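Local coordinates for protein arginyl-tRNA synthetase (Campylobacter jejuni, PDB 3FNR) that catalyses the ATP-dependent attachment of L-arginine to tRNA(Arg), releasing AMP and diphosphate, as a monomeric class I aminoacyl-tRNA synthetase, at residues 294-297 with 298-302; 313-316 with 317-321; 146-149 with 150-154; 137-140 with 141-144. The protein carries 1 engineered substitution. One frame throughout, in Å; residues are numbered along the deposited sequence.

Contact 1: residues 294-297 with 298-302; sequences ILMS and DVVDE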
ATOM      1  N   ILE A 294     -15.804   4.963  -7.987  1.00 63.51           N
ATOM      2  CA  ILE A 294     -15.004   3.942  -8.661  1.00 57.77           C
ATOM      3  C   ILE A 294     -14.314   3.081  -7.601  1.00 53.44           C
ATOM      4  O   ILE A 294     -13.673   3.595  -6.684  1.00 52.09           O
ATOM      5  CB  ILE A 294     -13.976   4.548  -9.654  1.00 57.77           C
ATOM      6  CG1 ILE A 294     -14.683   5.392 -10.717  1.00 60.15           C
ATOM      7  CG2 ILE A 294     -13.144   3.449 -10.323  1.00 57.53           C
ATOM      8  CD1 ILE A 294     -13.811   6.486 -11.325  1.00 67.10           C
ATOM      9  N   LEU A 295     -14.461   1.771  -7.744  1.00 50.53           N
ATOM     10  CA  LEU A 295     -13.973   0.806  -6.775  1.00 49.29           C
ATOM     11  C   LEU A 295     -12.581   0.326  -7.158  1.00 51.56           C
ATOM     12  O   LEU A 295     -12.311   0.086  -8.334  1.00 55.40           O
ATOM     13  CB  LEU A 295     -14.914  -0.405  -6.738  1.00 49.56           C
ATOM     14  CG  LEU A 295     -16.173  -0.492  -5.863  1.00 51.76           C
ATOM     15  CD1 LEU A 295     -17.138   0.666  -6.053  1.00 53.43           C
ATOM     16  CD2 LEU A 295     -16.887  -1.824  -6.127  1.00 46.70           C
ATOM     17  N   MET A 296     -11.711   0.173  -6.160  1.00 49.38           N
ATOM     18  CA  MET A 296     -10.383  -0.425  -6.336  1.00 47.27           C
ATOM     19  C   MET A 296     -10.508  -1.791  -7.013  1.00 51.02           C
ATOM     20  O   MET A 296      -9.743  -2.116  -7.923  1.00 49.10           O
ATOM     21  CB  MET A 296      -9.677  -0.541  -4.975  1.00 46.98           C
ATOM     22  CG  MET A 296      -8.256  -1.088  -5.012  1.00 46.63           C
ATOM     23  SD  MET A 296      -7.483  -1.109  -3.383  1.00 40.50           S
ATOM     24  CE  MET A 296      -6.658  -2.664  -3.431  1.00 41.46           C
ATOM     25  N   SER A 297     -11.513  -2.544  -6.569  1.00 50.07           N
ATOM     26  CA  SER A 297     -11.900  -3.850  -7.084  1.00 50.34           C
ATOM     27  C   SER A 297     -12.179  -3.868  -8.584  1.00 49.82           C
ATOM     28  O   SER A 297     -11.752  -4.788  -9.283  1.00 47.43           O
ATOM     29  CB  SER A 297     -13.170  -4.296  -6.360  1.00 48.48           C
ATOM     30  OG  SER A 297     -13.118  -5.669  -6.054  1.00 59.36           O
ATOM     31  N   ASP A 298     -12.912  -2.862  -9.061  1.00 49.40           N
ATOM     32  CA  ASP A 298     -13.278  -2.758 -10.469  1.00 51.46           C
ATOM     33  C   ASP A 298     -12.050  -2.537 -11.347  1.00 52.04           C
ATOM     34  O   ASP A 298     -11.933  -3.133 -12.419  1.00 52.82           O
ATOM     35  CB  ASP A 298     -14.282  -1.619 -10.679  1.00 51.85           C
ATOM     36  CG  ASP A 298     -15.679  -1.955 -10.164  1.00 60.14           C
ATOM     37  OD1 ASP A 298     -16.491  -1.013 -10.025  1.00 67.08           O
ATOM     38  OD2 ASP A 298     -15.973  -3.144  -9.903  1.00 55.15           O
ATOM     39  N   VAL A 299     -11.145  -1.685 -10.873  1.00 50.27           N
ATOM     40  CA  VAL A 299      -9.896  -1.387 -11.572  1.00 44.02           C
ATOM     41  C   VAL A 299      -8.982  -2.618 -11.633  1.00 47.27           C
ATOM     42  O   VAL A 299      -8.435  -2.924 -12.693  1.00 48.22           O
ATOM     43  CB  VAL A 299      -9.199  -0.147 -10.953  1.00 46.85           C
ATOM     44  CG1 VAL A 299      -7.799   0.059 -11.522  1.00 43.43           C
ATOM     45  CG2 VAL A 299     -10.062   1.112 -11.173  1.00 42.38           C
ATOM     46  N   VAL A 300      -8.852  -3.344 -10.520  1.00 46.50           N
ATOM     47  CA  VAL A 300      -8.050  -4.578 -10.495  1.00 44.66           C
ATOM     48  C   VAL A 300      -8.659  -5.655 -11.400  1.00 47.19           C
ATOM     49  O   VAL A 300      -7.932  -6.420 -12.033  1.00 50.99           O
ATOM     50  CB  VAL A 300      -7.815  -5.137  -9.061  1.00 42.01           C
ATOM     51  CG1 VAL A 300      -6.882  -6.355  -9.095  1.00 39.66           C
ATOM     52  CG2 VAL A 300      -7.203  -4.097  -8.169  1.00 39.00           C
ATOM     53  N   ASP A 301      -9.988  -5.694 -11.475  1.00 51.22           N
ATOM     54  CA  ASP A 301     -10.691  -6.602 -12.386  1.00 54.19           C
ATOM     55  C   ASP A 301     -10.316  -6.317 -13.843  1.00 53.38           C
ATOM     56  O   ASP A 301     -10.105  -7.238 -14.637  1.00 53.02           O
ATOM     57  CB  ASP A 301     -12.211  -6.478 -12.210  1.00 57.65           C
ATOM     58  CG  ASP A 301     -12.726  -7.184 -10.958  1.00 66.38           C
ATOM     59  OD1 ASP A 301     -12.107  -8.178 -10.520  1.00 69.02           O
ATOM     60  OD2 ASP A 301     -13.764  -6.739 -10.415  1.00 70.42           O
ATOM     61  N   GLU A 302     -10.207  -5.034 -14.168  1.00 50.85           N
ATOM     62  CA  GLU A 302      -9.929  -4.603 -15.524  1.00 53.57           C
ATOM     63  C   GLU A 302      -8.451  -4.704 -15.890  1.00 52.69           C
ATOM     64  O   GLU A 302      -8.114  -5.276 -16.924  1.00 60.21           O
ATOM     65  CB  GLU A 302     -10.439  -3.178 -15.743  1.00 55.02           C
ATOM     66  CG  GLU A 302     -10.492  -2.757 -17.203  1.00 64.08           C
ATOM     67  CD  GLU A 302     -11.448  -1.601 -17.453  1.00 74.81           C
ATOM     68  OE1 GLU A 302     -11.351  -0.981 -18.532  1.00 81.11           O
ATOM     69  OE2 GLU A 302     -12.300  -1.314 -16.584  1.00 75.67           O
TER
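L295 and D298 meet at the first turn of helix 296-303, where L295 holds the N-cap position. The backbone carries most of the contact. L295 O faces two amides, D298 N at 3.1 Å and V299 N at 3.3 Å, and both bonds are weak. The following bonds are firmer. V300 N gives its hydrogen to M296 O over 3.0 Å, with the donor in the carbonyl plane. D301 N bonds to S297 O, and here the donor is tilted 28° from that plane.

The apolar touches are light. I294 CG2 rests on V299 CG2 at 4.0 Å, and the two side chains meet at a slant. M296 CG is 4.5 Å from V300 CG2. Helix 305-311 meets V299 and V300 through L308. V300 CG2, the branch beside the backbone N, also lies 3.2 Å from M296 O.

The polar side chains lie along the helix start. D298 CG stands anti to its carbonyl carbon (chi1 -73°), which lays OD1 3.7 Å from L295 CB. D301 has a similar first torsion, and its OD2 is 3.0 Å from S297 O. Both are acceptors, so this is no hydrogen bond. D301 OD1 and S297 OG each have a weak hydrogen bond to Q157 of helix 136-157.

The backbone of I294 and M296 is bonded to I47 and L45 of the HIGH region. The arrangement is a helix start and the residue before its N-cap, docked on the HIGH signature motif of the class I catalytic domain.

Contact 2: residues 313-316 with 317-321; sequences LSKK and CDTHL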
ATOM      1  N   LEU A 313       2.791   3.023  -8.032  1.00 39.78           N
ATOM      2  CA  LEU A 313       4.100   3.230  -7.432  1.00 39.03           C
ATOM      3  C   LEU A 313       5.000   4.110  -8.301  1.00 43.69           C
ATOM      4  O   LEU A 313       6.066   4.529  -7.862  1.00 43.41           O
ATOM      5  CB  LEU A 313       4.776   1.882  -7.210  1.00 39.74           C
ATOM      6  CG  LEU A 313       5.826   1.792  -6.110  1.00 43.95           C
ATOM      7  CD1 LEU A 313       5.157   1.809  -4.735  1.00 45.02           C
ATOM      8  CD2 LEU A 313       6.649   0.538  -6.309  1.00 42.73           C
ATOM      9  N   SER A 314       4.539   4.418  -9.511  1.00 48.91           N
ATOM     10  CA  SER A 314       5.416   4.860 -10.597  1.00 48.93           C
ATOM     11  C   SER A 314       5.820   6.328 -10.562  1.00 51.52           C
ATOM     12  O   SER A 314       6.680   6.751 -11.333  1.00 57.56           O
ATOM     13  CB  SER A 314       4.791   4.519 -11.960  1.00 47.23           C
ATOM     14  OG  SER A 314       3.604   5.267 -12.165  1.00 41.38           O
ATOM     15  N   LYS A 315       5.208   7.109  -9.686  1.00 53.82           N
ATOM     16  CA  LYS A 315       5.607   8.503  -9.541  1.00 57.88           C
ATOM     17  C   LYS A 315       5.648   8.905  -8.073  1.00 56.69           C
ATOM     18  O   LYS A 315       4.884   8.369  -7.261  1.00 53.57           O
ATOM     19  CB  LYS A 315       4.685   9.422 -10.365  1.00 63.31           C
ATOM     20  CG  LYS A 315       5.205  10.852 -10.642  1.00 75.16           C
ATOM     21  CD  LYS A 315       6.398  10.931 -11.620  1.00 85.58           C
ATOM     22  CE  LYS A 315       7.776  10.956 -10.921  1.00 87.69           C
ATOM     23  NZ  LYS A 315       7.918  12.010  -9.872  1.00 82.21           N
ATOM     24  N   LYS A 316       6.556   9.830  -7.752  1.00 56.07           N
ATOM     25  CA  LYS A 316       6.724  10.388  -6.402  1.00 62.17           C
ATOM     26  C   LYS A 316       5.377  10.663  -5.729  1.00 61.02           C
ATOM     27  O   LYS A 316       4.480  11.259  -6.338  1.00 55.52           O
ATOM     28  CB  LYS A 316       7.576  11.661  -6.453  1.00 63.22           C
ATOM     29  CG  LYS A 316       8.102  12.158  -5.107  1.00 68.63           C
ATOM     30  CD  LYS A 316       9.122  13.273  -5.315  1.00 71.14           C
ATOM     31  CE  LYS A 316       9.859  13.637  -4.032  1.00 83.11           C
ATOM     32  NZ  LYS A 316       9.081  14.565  -3.162  1.00 86.63           N
ATOM     33  N   CYS A 317       5.267  10.208  -4.479  1.00 64.87           N
ATOM     34  CA  CYS A 317       4.001  10.071  -3.749  1.00 64.85           C
ATOM     35  C   CYS A 317       3.189  11.357  -3.590  1.00 63.87           C
ATOM     36  O   CYS A 317       1.959  11.332  -3.674  1.00 62.26           O
ATOM     37  CB  CYS A 317       4.256   9.439  -2.375  1.00 66.62           C
ATOM     38  SG  CYS A 317       2.831   8.532  -1.710  1.00 76.75           S
ATOM     39  N   ASP A 318       3.881  12.472  -3.374  1.00 67.03           N
ATOM     40  CA  ASP A 318       3.229  13.771  -3.203  1.00 72.90           C
ATOM     41  C   ASP A 318       3.098  14.571  -4.515  1.00 73.28           C
ATOM     42  O   ASP A 318       2.840  15.782  -4.494  1.00 74.14           O
ATOM     43  CB  ASP A 318       3.912  14.598  -2.092  1.00 74.26           C
ATOM     44  CG  ASP A 318       5.427  14.756  -2.292  1.00 82.74           C
ATOM     45  OD1 ASP A 318       6.067  15.386  -1.418  1.00 88.72           O
ATOM     46  OD2 ASP A 318       5.985  14.262  -3.300  1.00 86.57           O
ATOM     47  N   THR A 319       3.269  13.885  -5.645  1.00 70.33           N
ATOM     48  CA  THR A 319       3.066  14.484  -6.969  1.00 67.70           C
ATOM     49  C   THR A 319       1.903  13.790  -7.688  1.00 67.50           C
ATOM     50  O   THR A 319       1.675  12.584  -7.482  1.00 66.56           O
ATOM     51  CB  THR A 319       4.348  14.412  -7.845  1.00 69.03           C
ATOM     52  OG1 THR A 319       4.548  13.073  -8.310  1.00 65.16           O
ATOM     53  CG2 THR A 319       5.581  14.861  -7.058  1.00 68.04           C
ATOM     54  N   HIS A 320       1.179  14.550  -8.518  1.00 63.56           N
ATOM     55  CA  HIS A 320       0.030  14.042  -9.283  0.50 60.97           C
ATOM     56  C   HIS A 320       0.428  12.975 -10.299  1.00 63.32           C
ATOM     57  O   HIS A 320       1.379  13.164 -11.065  1.00 64.61           O
ATOM     58  CB  HIS A 320      -0.669  15.182 -10.030  0.50 58.10           C
ATOM     59  CG  HIS A 320      -1.412  16.130  -9.142  0.50 49.23           C
ATOM     60  ND1 HIS A 320      -2.699  15.892  -8.711  0.50 42.20           N
ATOM     61  CD2 HIS A 320      -1.056  17.330  -8.626  0.50 44.87           C
ATOM     62  CE1 HIS A 320      -3.100  16.900  -7.958  0.50 41.60           C
ATOM     63  NE2 HIS A 320      -2.123  17.787  -7.892  0.50 40.50           N
ATOM     64  N   LEU A 321      -0.319  11.875 -10.316  1.00 61.62           N
ATOM     65  CA  LEU A 321      -0.086  10.781 -11.233  1.00 58.84           C
ATOM     66  C   LEU A 321      -1.260  10.676 -12.195  1.00 57.95           C
ATOM     67  O   LEU A 321      -2.417  10.590 -11.777  1.00 57.08           O
ATOM     68  CB  LEU A 321       0.110   9.475 -10.449  1.00 60.68           C
ATOM     69  CG  LEU A 321       0.626   8.171 -11.084  1.00 65.44           C
ATOM     70  CD1 LEU A 321      -0.513   7.232 -11.432  1.00 65.96           C
ATOM     71  CD2 LEU A 321       1.560   8.382 -12.290  1.00 66.35           C
TER
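K316 and T319 close a type I beta turn, K316 to T319, in the loop that leads from helix 305-311 into strand 321-324 of the catalytic domain's mixed sheet. The turn is gripped at one atom. K316 O accepts from T319 N at 3.0 Å, with that donor lying above the carbonyl plane. It also accepts from T319 OG1 at 2.7 Å, nearer to the plane. The threonine hydroxyl reaches this oxygen because it sits between its own backbone N and carbonyl carbon (chi1 74°). T319 CG2 lies 3.8 Å from K316 CB.

A salt bridge joins two residues of the turn. K316 runs nearly straight to CE and bends only at its last torsion. This carries NZ to 3.1 Å from D318 OD2, on the syn lone pair of that oxygen. K316 and D318 both touch a crystal neighbour, so the lattice may influence the pair.

K315 approaches T319 at about a right angle, with K315 CG 3.3 Å from T319 OG1. K315 CB packs on L321 CD2 at 3.8 Å.

The next shell holds the loop in place. R51, on helix 50-65, donates to K315 O and T319 O, and so ties together residues before and within the turn. C317 and L321 are backbone-bonded to Q273 and S276 of strand 267-279. The C317 side chain packs on F55 and A272. S314 OG is hydrogen-bonded to I311 O at the end of the preceding helix, and the same hydroxyl oxygen lies 3.7 Å from L321 CD2.

Contact 3: residues 146-149 with 150-154; sequences KMLV and LIKQN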
ATOM      1  N   LYS A 146     -18.793  -7.868   7.819  1.00 57.95           N
ATOM      2  CA  LYS A 146     -18.813  -8.390   6.452  1.00 59.15           C
ATOM      3  C   LYS A 146     -18.019  -7.469   5.527  1.00 56.92           C
ATOM      4  O   LYS A 146     -17.273  -7.941   4.669  1.00 51.43           O
ATOM      5  CB  LYS A 146     -20.248  -8.540   5.936  1.00 58.95           C
ATOM      6  CG  LYS A 146     -21.078  -9.656   6.572  1.00 61.19           C
ATOM      7  CD  LYS A 146     -20.984 -10.972   5.804  1.00 69.98           C
ATOM      8  CE  LYS A 146     -20.066 -11.973   6.487  1.00 79.52           C
ATOM      9  NZ  LYS A 146     -20.275 -13.356   5.961  1.00 87.20           N
ATOM     10  N   MET A 147     -18.178  -6.160   5.720  1.00 53.64           N
ATOM     11  CA  MET A 147     -17.436  -5.159   4.954  1.00 52.26           C
ATOM     12  C   MET A 147     -15.942  -5.182   5.228  1.00 51.10           C
ATOM     13  O   MET A 147     -15.146  -4.936   4.331  1.00 53.82           O
ATOM     14  CB  MET A 147     -17.996  -3.756   5.187  1.00 48.03           C
ATOM     15  CG  MET A 147     -19.380  -3.523   4.598  1.00 41.96           C
ATOM     16  SD  MET A 147     -19.489  -3.648   2.804  1.00 37.30           S
ATOM     17  CE  MET A 147     -19.758  -5.404   2.556  1.00 39.99           C
ATOM     18  N   LEU A 148     -15.573  -5.486   6.465  1.00 48.37           N
ATOM     19  CA  LEU A 148     -14.175  -5.635   6.830  1.00 53.02           C
ATOM     20  C   LEU A 148     -13.583  -6.872   6.174  1.00 50.93           C
ATOM     21  O   LEU A 148     -12.407  -6.879   5.810  1.00 54.53           O
ATOM     22  CB  LEU A 148     -14.023  -5.718   8.348  1.00 53.33           C
ATOM     23  CG  LEU A 148     -12.741  -5.154   8.954  1.00 57.05           C
ATOM     24  CD1 LEU A 148     -12.555  -3.691   8.582  1.00 61.03           C
ATOM     25  CD2 LEU A 148     -12.780  -5.316  10.458  1.00 59.91           C
ATOM     26  N   VAL A 149     -14.401  -7.914   6.030  1.00 47.01           N
ATOM     27  CA  VAL A 149     -14.029  -9.107   5.277  1.00 46.59           C
ATOM     28  C   VAL A 149     -13.841  -8.731   3.801  1.00 45.13           C
ATOM     29  O   VAL A 149     -12.853  -9.145   3.182  1.00 41.87           O
ATOM     30  CB  VAL A 149     -15.056 -10.274   5.475  1.00 50.11           C
ATOM     31  CG1 VAL A 149     -14.990 -11.299   4.341  1.00 51.28           C
ATOM     32  CG2 VAL A 149     -14.830 -10.964   6.811  1.00 47.99           C
ATOM     33  N   LEU A 150     -14.763  -7.916   3.275  1.00 36.52           N
ATOM     34  CA  LEU A 150     -14.702  -7.417   1.900  1.00 43.76           C
ATOM     35  C   LEU A 150     -13.456  -6.566   1.639  1.00 45.28           C
ATOM     36  O   LEU A 150     -12.770  -6.757   0.631  1.00 46.73           O
ATOM     37  CB  LEU A 150     -15.969  -6.627   1.524  1.00 39.69           C
ATOM     38  CG  LEU A 150     -16.048  -6.129   0.067  1.00 43.95           C
ATOM     39  CD1 LEU A 150     -15.926  -7.273  -0.959  1.00 45.01           C
ATOM     40  CD2 LEU A 150     -17.321  -5.336  -0.195  1.00 42.43           C
ATOM     41  N   ILE A 151     -13.179  -5.634   2.551  1.00 43.04           N
ATOM     42  CA  ILE A 151     -12.018  -4.758   2.450  1.00 35.79           C
ATOM     43  C   ILE A 151     -10.733  -5.590   2.479  1.00 39.19           C
ATOM     44  O   ILE A 151      -9.837  -5.379   1.662  1.00 42.78           O
ATOM     45  CB  ILE A 151     -12.034  -3.691   3.555  1.00 37.87           C
ATOM     46  CG1 ILE A 151     -13.068  -2.608   3.215  1.00 31.27           C
ATOM     47  CG2 ILE A 151     -10.638  -3.068   3.749  1.00 37.98           C
ATOM     48  CD1 ILE A 151     -13.461  -1.736   4.410  1.00 38.47           C
ATOM     49  N   LYS A 152     -10.668  -6.563   3.381  1.00 38.94           N
ATOM     50  CA  LYS A 152      -9.515  -7.462   3.443  1.00 41.37           C
ATOM     51  C   LYS A 152      -9.256  -8.187   2.126  1.00 41.99           C
ATOM     52  O   LYS A 152      -8.107  -8.285   1.691  1.00 45.45           O
ATOM     53  CB  LYS A 152      -9.641  -8.451   4.593  1.00 37.12           C
ATOM     54  CG  LYS A 152      -9.276  -7.844   5.942  1.00 39.81           C
ATOM     55  CD  LYS A 152      -9.507  -8.837   7.064  1.00 40.01           C
ATOM     56  CE  LYS A 152      -9.443  -8.162   8.416  1.00 44.76           C
ATOM     57  NZ  LYS A 152      -9.376  -9.178   9.505  1.00 46.55           N
ATOM     58  N   GLN A 153     -10.318  -8.648   1.468  1.00 45.12           N
ATOM     59  CA  GLN A 153     -10.140  -9.325   0.180  1.00 50.21           C
ATOM     60  C   GLN A 153      -9.890  -8.376  -0.998  1.00 44.82           C
ATOM     61  O   GLN A 153      -9.206  -8.753  -1.948  1.00 46.99           O
ATOM     62  CB  GLN A 153     -11.230 -10.383  -0.097  1.00 50.15           C
ATOM     63  CG  GLN A 153     -12.659  -9.894  -0.068  1.00 53.98           C
ATOM     64  CD  GLN A 153     -13.674 -11.007   0.193  1.00 52.31           C
ATOM     65  OE1 GLN A 153     -14.825 -10.910  -0.220  1.00 57.31           O
ATOM     66  NE2 GLN A 153     -13.249 -12.062   0.881  1.00 59.05           N
ATOM     67  N   ASN A 154     -10.412  -7.147  -0.905  1.00 38.60           N
ATOM     68  CA  ASN A 154     -10.051  -6.050  -1.816  1.00 37.48           C
ATOM     69  C   ASN A 154      -8.544  -5.832  -1.806  1.00 38.57           C
ATOM     70  O   ASN A 154      -7.926  -5.693  -2.853  1.00 42.53           O
ATOM     71  CB  ASN A 154     -10.720  -4.733  -1.410  1.00 36.30           C
ATOM     72  CG  ASN A 154     -12.165  -4.627  -1.842  1.00 42.98           C
ATOM     73  OD1 ASN A 154     -12.785  -3.575  -1.661  1.00 41.61           O
ATOM     74  ND2 ASN A 154     -12.717  -5.696  -2.413  1.00 43.94           N
TER
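M147 and L150 lie side by side on helix 136-157 and point the same way. Their apolar touch runs from M147 CE to L150 CD2 at 3.7 Å. The methionine chain is bent at chi2 (-63°) and chi3, which turns the methyl end onto the leucine branch. M147 also packs against Y114 and L118 of helix 113-126. L150 rests on P44, within the HIGH region.

The backbone bonds follow the regular helical pattern from each residue to the fourth one on. I151 N to M147 O is short, at 2.7 Å. L150 N bonds to K146 O, and Q153 N to V149 O. K152 N reaches L148 O from above the carbonyl plane.

Side chains also lie along these carbonyls. I151 CG1 is 3.3 Å from M147 O, and K152 CG is equally near L148 O. Q153 CG sits between its backbone N and carbonyl carbon (chi1 57°), which brings the chain alongside V149 O, with CG 3.3 Å away. Q153 NE2 comes 3.9 Å from V149 CG1.

Two polar side chains have partners elsewhere. K152 makes a cation-pi contact with Y165, and N154 OD1 accepts from L45 N. The side of this part of the helix that packs on the fold is largely apolar: L148, L150 and I151 meet the HIGH region, L148 and I151 also strand 69-76, and N154 adds a polar tie to L45.

Contact 4: residues 137-140 with 141-144; sequences PSLA and DWAK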
ATOM      1  N   PRO A 137     -28.524  -1.288  14.941  1.00 67.78           N
ATOM      2  CA  PRO A 137     -27.134  -1.505  15.371  1.00 68.22           C
ATOM      3  C   PRO A 137     -26.703  -2.970  15.470  1.00 67.41           C
ATOM      4  O   PRO A 137     -25.507  -3.248  15.421  1.00 67.86           O
ATOM      5  CB  PRO A 137     -27.067  -0.828  16.745  1.00 69.62           C
ATOM      6  CG  PRO A 137     -28.448  -0.813  17.238  1.00 72.07           C
ATOM      7  CD  PRO A 137     -29.352  -0.751  16.043  1.00 69.95           C
ATOM      8  N   SER A 138     -27.656  -3.889  15.605  1.00 65.73           N
ATOM      9  CA  SER A 138     -27.355  -5.319  15.499  1.00 68.18           C
ATOM     10  C   SER A 138     -27.008  -5.690  14.056  1.00 66.30           C
ATOM     11  O   SER A 138     -26.152  -6.552  13.816  1.00 61.32           O
ATOM     12  CB  SER A 138     -28.532  -6.170  15.984  1.00 68.83           C
ATOM     13  OG  SER A 138     -28.716  -6.030  17.381  1.00 78.77           O
ATOM     14  N   LEU A 139     -27.682  -5.028  13.113  1.00 62.90           N
ATOM     15  CA  LEU A 139     -27.481  -5.232  11.682  1.00 63.88           C
ATOM     16  C   LEU A 139     -26.149  -4.616  11.259  1.00 63.06           C
ATOM     17  O   LEU A 139     -25.384  -5.237  10.523  1.00 61.46           O
ATOM     18  CB  LEU A 139     -28.630  -4.592  10.883  1.00 65.27           C
ATOM     19  CG  LEU A 139     -29.249  -5.265   9.648  1.00 65.08           C
ATOM     20  CD1 LEU A 139     -29.971  -4.219   8.812  1.00 63.16           C
ATOM     21  CD2 LEU A 139     -28.244  -6.029   8.784  1.00 70.43           C
ATOM     22  N   ALA A 140     -25.892  -3.401  11.746  1.00 57.83           N
ATOM     23  CA  ALA A 140     -24.654  -2.669  11.493  1.00 52.96           C
ATOM     24  C   ALA A 140     -23.403  -3.397  11.986  1.00 53.44           C
ATOM     25  O   ALA A 140     -22.395  -3.397  11.290  1.00 52.73           O
ATOM     26  CB  ALA A 140     -24.730  -1.285  12.089  1.00 45.64           C
ATOM     27  N   ASP A 141     -23.475  -4.012  13.168  1.00 54.32           N
ATOM     28  CA  ASP A 141     -22.362  -4.807  13.709  1.00 60.07           C
ATOM     29  C   ASP A 141     -22.021  -6.005  12.828  1.00 57.78           C
ATOM     30  O   ASP A 141     -20.842  -6.280  12.565  1.00 55.11           O
ATOM     31  CB  ASP A 141     -22.671  -5.301  15.127  1.00 64.70           C
ATOM     32  CG  ASP A 141     -22.639  -4.190  16.165  1.00 79.01           C
ATOM     33  OD1 ASP A 141     -22.110  -3.092  15.876  1.00 86.58           O
ATOM     34  OD2 ASP A 141     -23.158  -4.417  17.282  1.00 87.16           O
ATOM     35  N   TRP A 142     -23.066  -6.710  12.389  1.00 57.19           N
ATOM     36  CA  TRP A 142     -22.947  -7.854  11.483  1.00 55.69           C
ATOM     37  C   TRP A 142     -22.417  -7.396  10.129  1.00 51.46           C
ATOM     38  O   TRP A 142     -21.584  -8.069   9.523  1.00 49.12           O
ATOM     39  CB  TRP A 142     -24.308  -8.540  11.300  1.00 55.80           C
ATOM     40  CG  TRP A 142     -24.325  -9.614  10.232  1.00 56.15           C
ATOM     41  CD1 TRP A 142     -23.981 -10.928  10.385  1.00 54.05           C
ATOM     42  CD2 TRP A 142     -24.710  -9.457   8.858  1.00 55.89           C
ATOM     43  NE1 TRP A 142     -24.122 -11.600   9.191  1.00 56.77           N
ATOM     44  CE2 TRP A 142     -24.568 -10.721   8.236  1.00 57.67           C
ATOM     45  CE3 TRP A 142     -25.161  -8.372   8.091  1.00 56.21           C
ATOM     46  CZ2 TRP A 142     -24.860 -10.930   6.883  1.00 55.98           C
ATOM     47  CZ3 TRP A 142     -25.447  -8.578   6.744  1.00 55.52           C
ATOM     48  CH2 TRP A 142     -25.293  -9.850   6.155  1.00 58.53           C
ATOM     49  N   ALA A 143     -22.927  -6.257   9.672  1.00 43.81           N
ATOM     50  CA  ALA A 143     -22.589  -5.700   8.370  1.00 49.49           C
ATOM     51  C   ALA A 143     -21.147  -5.226   8.293  1.00 50.63           C
ATOM     52  O   ALA A 143     -20.444  -5.570   7.348  1.00 50.41           O
ATOM     53  CB  ALA A 143     -23.512  -4.569   8.034  1.00 44.83           C
ATOM     54  N   LYS A 144     -20.719  -4.448   9.291  1.00 51.30           N
ATOM     55  CA  LYS A 144     -19.380  -3.867   9.302  1.00 54.29           C
ATOM     56  C   LYS A 144     -18.312  -4.953   9.342  1.00 57.71           C
ATOM     57  O   LYS A 144     -17.209  -4.756   8.829  1.00 59.41           O
ATOM     58  CB  LYS A 144     -19.205  -2.847  10.445  1.00 55.34           C
ATOM     59  CG  LYS A 144     -19.121  -3.417  11.866  1.00 60.03           C
ATOM     60  CD  LYS A 144     -17.685  -3.558  12.367  1.00 63.57           C
ATOM     61  CE  LYS A 144     -17.648  -3.809  13.874  1.00 66.31           C
ATOM     62  NZ  LYS A 144     -17.988  -5.195  14.262  1.00 73.67           N
TER
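Residues 137-144 form two early turns of helix 136-157, held by bonds from each amide to the carbonyl four residues back: D141 N to P137 O, W142 N to S138 O (weak), A143 N to L139 O and K144 N to A140 O. This is an alpha helix of the class I catalytic domain, and it packs against helices 80-98 and 113-126.

L139 and W142 make the apolar contact. L139 CD2 lies 3.9 Å from W142 CE3, and the side chains run across each other at an angle. The indole is set by chi1 172°, with L139 O in plane at the ring edge. F126 meets the W142 ring edge-to-face, and L118 and A122 of helix 113-126 also touch it. L139 and A143 both touch I90 on helix 80-98.

The small residues fit closely to the backbone. A143 CB is 3.2 Å from L139 O, and A140 packs on I83.

The first torsion of D141 (chi1 -72°) sets CG opposite its carbonyl carbon and brings it to 3.1 Å from P137 O. Its carboxylate does not bond there, since both oxygens are acceptors. Instead D141 OD1 forms a salt bridge with R169. A bound sulfate, probably from the crystallisation liquor, lies about 6 Å from this side chain. The K144 chain, bent at chi2 and chi4, brings NZ to D141 O, a weak hydrogen bond of 3.5 Å.

Along the chain the order is contact 4, contact 3, contact 1, contact 2. All lie within the class I catalytic domain. Contacts 4 and 3 adjoin on helix 136-157, with centres 14 Å apart. Contact 1 starts helix 296-303, also 14 Å from contact 3 between centres, and touches it: M296 CE is 3.3 Å from N154 O. Both touch the HIGH region, the motif that in class I synthetases takes part in ATP binding, so two helices meet at this signature. Contact 2 leads into strand 321-324 of the mixed sheet, its centre 19 Å from that of contact 1. Contacts 2 and 4 are the farthest apart, 37 Å between centres.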